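Long-range contact in precorrin-3 methylase (Rhodobacter capsulatus, PDB 3NUT), which probably transfers a methyl group from S-adenosyl-L-methionine to a precorrin intermediate on the pathway to adenosylcobalamin (vitamin B12): residues A125-F137 and N233-R247. Residues are numbered along the deposited sequence; the frame is centred on the assembly and turned at random.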
# COMPACT_ATOMS: atom_id res chain seq x y z
N ALA A 125 -5.45 1.37 8.07
CA ALA A 125 -5.45 0.80 9.43
C ALA A 125 -4.11 0.97 10.16
O ALA A 125 -4.07 1.43 11.32
CB ALA A 125 -5.84 -0.66 9.39
N ALA A 126 -3.02 0.62 9.49
CA ALA A 126 -1.67 0.98 9.94
C ALA A 126 -1.63 2.43 10.42
O ALA A 126 -1.13 2.71 11.52
CB ALA A 126 -0.68 0.80 8.81
N ALA A 127 -2.17 3.35 9.62
CA ALA A 127 -2.21 4.75 10.04
C ALA A 127 -2.98 4.94 11.38
O ALA A 127 -2.51 5.61 12.27
CB ALA A 127 -2.79 5.61 8.95
N ALA A 128 -4.15 4.32 11.51
CA ALA A 128 -4.96 4.54 12.71
C ALA A 128 -4.26 3.94 13.93
O ALA A 128 -4.39 4.47 15.03
CB ALA A 128 -6.34 3.96 12.55
N ALA A 129 -3.50 2.87 13.70
CA ALA A 129 -2.78 2.18 14.75
C ALA A 129 -1.42 2.81 15.13
O ALA A 129 -0.87 2.52 16.20
CB ALA A 129 -2.56 0.75 14.32
N GLY A 130 -0.89 3.66 14.24
CA GLY A 130 0.47 4.16 14.35
C GLY A 130 1.36 3.73 13.20
O GLY A 130 1.26 4.26 12.09
N ALA A 131 2.24 2.77 13.43
CA ALA A 131 3.16 2.36 12.40
C ALA A 131 3.50 0.85 12.40
O ALA A 131 4.67 0.46 12.38
CB ALA A 131 4.43 3.22 12.49
N PRO A 132 2.47 -0.02 12.41
CA PRO A 132 2.71 -1.47 12.45
C PRO A 132 3.35 -2.10 11.20
O PRO A 132 3.91 -3.20 11.29
CB PRO A 132 1.32 -2.04 12.66
CG PRO A 132 0.39 -0.98 12.19
CD PRO A 132 1.04 0.31 12.50
N LEU A 133 3.27 -1.43 10.06
CA LEU A 133 3.85 -1.96 8.83
C LEU A 133 5.04 -1.12 8.42
O LEU A 133 5.41 -1.04 7.23
CB LEU A 133 2.79 -2.00 7.71
CG LEU A 133 1.54 -2.83 7.97
CD1 LEU A 133 0.38 -2.31 7.14
CD2 LEU A 133 1.76 -4.32 7.73
N GLY A 134 5.65 -0.48 9.41
CA GLY A 134 6.84 0.34 9.20
C GLY A 134 8.04 -0.40 8.62
O GLY A 134 8.89 0.21 7.97
N HIS A 135 8.12 -1.70 8.88
CA HIS A 135 9.20 -2.52 8.34
C HIS A 135 8.66 -3.40 7.22
O HIS A 135 7.47 -3.35 6.94
CB HIS A 135 9.79 -3.40 9.45
CG HIS A 135 10.79 -2.70 10.31
ND1 HIS A 135 10.54 -1.48 10.91
CD2 HIS A 135 12.05 -3.06 10.69
CE1 HIS A 135 11.60 -1.12 11.62
NE2 HIS A 135 12.52 -2.06 11.50
N ASP A 136 9.55 -4.19 6.60
CA ASP A 136 9.19 -5.20 5.62
C ASP A 136 7.88 -5.90 5.98
O ASP A 136 7.71 -6.38 7.11
CB ASP A 136 10.30 -6.23 5.47
CG ASP A 136 11.60 -5.62 4.97
OD1 ASP A 136 11.63 -4.40 4.74
OD2 ASP A 136 12.59 -6.35 4.80
N PHE A 137 6.94 -5.91 5.05
CA PHE A 137 5.63 -6.47 5.31
C PHE A 137 5.05 -7.12 4.06
O PHE A 137 5.54 -6.91 2.94
CB PHE A 137 4.68 -5.39 5.87
CG PHE A 137 4.30 -4.33 4.86
CD1 PHE A 137 3.20 -4.51 4.03
CD2 PHE A 137 5.04 -3.16 4.75
CE1 PHE A 137 2.84 -3.53 3.09
CE2 PHE A 137 4.70 -2.17 3.80
CZ PHE A 137 3.59 -2.36 2.98
N ASN A 233 5.98 -7.70 13.04
CA ASN A 233 7.24 -8.45 13.06
C ASN A 233 7.37 -9.05 14.48
O ASN A 233 6.54 -8.77 15.37
CB ASN A 233 8.45 -7.52 12.85
CG ASN A 233 8.51 -6.90 11.47
OD1 ASN A 233 8.98 -7.51 10.50
ND2 ASN A 233 8.08 -5.65 11.37
N ALA A 234 8.43 -9.80 14.71
CA ALA A 234 8.82 -10.19 16.07
C ALA A 234 9.17 -8.98 16.95
O ALA A 234 8.91 -9.00 18.15
CB ALA A 234 9.98 -11.20 16.05
N ALA A 235 9.76 -7.94 16.36
CA ALA A 235 10.13 -6.73 17.12
C ALA A 235 8.96 -5.76 17.43
O ALA A 235 9.04 -4.93 18.35
CB ALA A 235 11.24 -5.99 16.39
N THR A 236 7.88 -5.89 16.66
CA THR A 236 6.75 -4.97 16.70
C THR A 236 6.18 -4.85 18.09
O THR A 236 5.84 -5.84 18.74
CB THR A 236 5.66 -5.42 15.69
OG1 THR A 236 6.17 -5.30 14.35
CG2 THR A 236 4.39 -4.60 15.82
N ARG A 237 6.07 -3.62 18.57
CA ARG A 237 5.71 -3.41 19.96
C ARG A 237 4.75 -2.26 20.21
O ARG A 237 4.25 -1.61 19.30
CB ARG A 237 6.97 -3.23 20.81
CG ARG A 237 7.81 -2.04 20.43
CD ARG A 237 9.13 -2.12 21.12
NE ARG A 237 9.04 -1.70 22.51
CZ ARG A 237 10.09 -1.56 23.32
NH1 ARG A 237 11.32 -1.80 22.88
NH2 ARG A 237 9.90 -1.15 24.58
N ARG A 238 4.52 -2.01 21.48
CA ARG A 238 3.42 -1.21 21.92
C ARG A 238 4.01 -0.00 22.58
O ARG A 238 4.95 -0.13 23.35
CB ARG A 238 2.61 -2.04 22.91
CG ARG A 238 1.20 -1.62 23.08
CD ARG A 238 0.35 -2.80 23.55
NE ARG A 238 -0.94 -2.34 24.06
CZ ARG A 238 -1.94 -1.91 23.29
NH1 ARG A 238 -1.81 -1.86 21.96
NH2 ARG A 238 -3.08 -1.50 23.84
N VAL A 239 3.51 1.18 22.24
CA VAL A 239 3.81 2.36 23.04
C VAL A 239 2.51 3.13 23.29
O VAL A 239 1.99 3.83 22.41
CB VAL A 239 5.00 3.23 22.50
CG1 VAL A 239 4.68 3.88 21.16
CG2 VAL A 239 5.36 4.30 23.52
N GLY A 240 1.98 2.94 24.49
CA GLY A 240 0.65 3.46 24.84
C GLY A 240 -0.42 2.83 23.97
O GLY A 240 -0.45 1.60 23.82
N PRO A 241 -1.30 3.65 23.40
CA PRO A 241 -2.28 3.13 22.44
C PRO A 241 -1.67 2.72 21.09
O PRO A 241 -2.34 2.02 20.31
CB PRO A 241 -3.23 4.31 22.24
CG PRO A 241 -2.40 5.51 22.54
CD PRO A 241 -1.45 5.10 23.62
N TRP A 242 -0.42 3.13 20.83
CA TRP A 242 0.21 2.99 19.50
C TRP A 242 0.98 1.68 19.28
O TRP A 242 1.43 1.04 20.22
CB TRP A 242 1.13 4.16 19.21
CG TRP A 242 0.49 5.49 19.31
CD1 TRP A 242 0.68 6.42 20.29
CD2 TRP A 242 -0.45 6.06 18.40
NE1 TRP A 242 -0.08 7.54 20.04
CE2 TRP A 242 -0.79 7.34 18.89
CE3 TRP A 242 -1.03 5.62 17.20
CZ2 TRP A 242 -1.69 8.18 18.22
CZ3 TRP A 242 -1.94 6.44 16.56
CH2 TRP A 242 -2.26 7.70 17.06
N VAL A 243 1.13 1.29 18.02
CA VAL A 243 1.91 0.11 17.68
C VAL A 243 2.91 0.48 16.61
O VAL A 243 2.58 1.17 15.66
CB VAL A 243 1.00 -1.06 17.23
CG1 VAL A 243 1.81 -2.22 16.62
CG2 VAL A 243 0.15 -1.56 18.40
N TYR A 244 4.15 0.03 16.80
CA TYR A 244 5.23 0.33 15.87
C TYR A 244 6.32 -0.75 15.92
O TYR A 244 6.34 -1.56 16.83
CB TYR A 244 5.83 1.69 16.19
CG TYR A 244 6.80 1.72 17.34
CD1 TYR A 244 8.17 1.86 17.11
CD2 TYR A 244 6.36 1.62 18.67
CE1 TYR A 244 9.08 1.90 18.17
CE2 TYR A 244 7.27 1.66 19.73
CZ TYR A 244 8.63 1.80 19.47
OH TYR A 244 9.54 1.83 20.51
N THR A 245 7.21 -0.74 14.93
CA THR A 245 8.38 -1.62 14.91
C THR A 245 9.66 -0.78 14.98
O THR A 245 9.84 0.12 14.15
CB THR A 245 8.42 -2.48 13.64
OG1 THR A 245 7.16 -3.13 13.45
CG2 THR A 245 9.54 -3.53 13.73
N PRO A 246 10.55 -1.09 15.95
CA PRO A 246 11.82 -0.38 16.08
C PRO A 246 12.80 -0.86 15.01
O PRO A 246 12.53 -1.88 14.36
CB PRO A 246 12.31 -0.77 17.48
CG PRO A 246 11.16 -1.45 18.14
CD PRO A 246 10.40 -2.08 17.02
N ARG A 247 13.91 -0.13 14.83
CA ARG A 247 14.90 -0.47 13.79
C ARG A 247 16.25 -0.83 14.38
O ARG A 247 16.59 -2.01 14.46
CB ARG A 247 15.02 0.63 12.71
CG ARG A 247 14.72 2.09 13.15
CD ARG A 247 15.96 2.82 13.69
NE ARG A 247 15.85 4.28 13.57
CZ ARG A 247 16.86 5.15 13.64
NH1 ARG A 247 18.11 4.73 13.84
NH2 ARG A 247 16.63 6.45 13.50
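Ala129 and Ala131 grip Val243 through the backbone at the C-terminal end of helix 121-129. Val243 N donates to Ala129 O (3.0 Å). Val243 O accepts from Ala131 N at 2.8 Å. The two bonds make a short parallel bridge. Gly130, with positive phi, lies between them, and its CA packs 3.5 Å from Trp242 CE3. The Trp242 ring turns its CE3 edge to Ala129 O, 3.3 Å away. Val243 CG1, turned anti to the backbone N (chi1 169°), comes against Pro132 CB at 4.0 Å. This part is tight and mostly buried.

The His135 end is held by side-chain packing rather than by hydrogen bonds, and it opens toward solvent at Arg247. Thr245 CG2 sits over one face of the imidazole, 3.7 Å from its centroid, a CH-pi contact. Arg247 CA lies at the ring edge. Thr245 OG1 and Thr236 OG1, 2.5 Å apart, are hydrogen-bonded, which ties the hairpin base together.

Strand 242-244 runs between the short, weakly bonded strand 130-131 and the antiparallel strand 237-239 in a small mixed sheet. Val243 also touches Val212 of strand 209-214, and Pro132 touches Leu230 of strand 227-231. Phe99 of the second subunit meets the Trp242 ring.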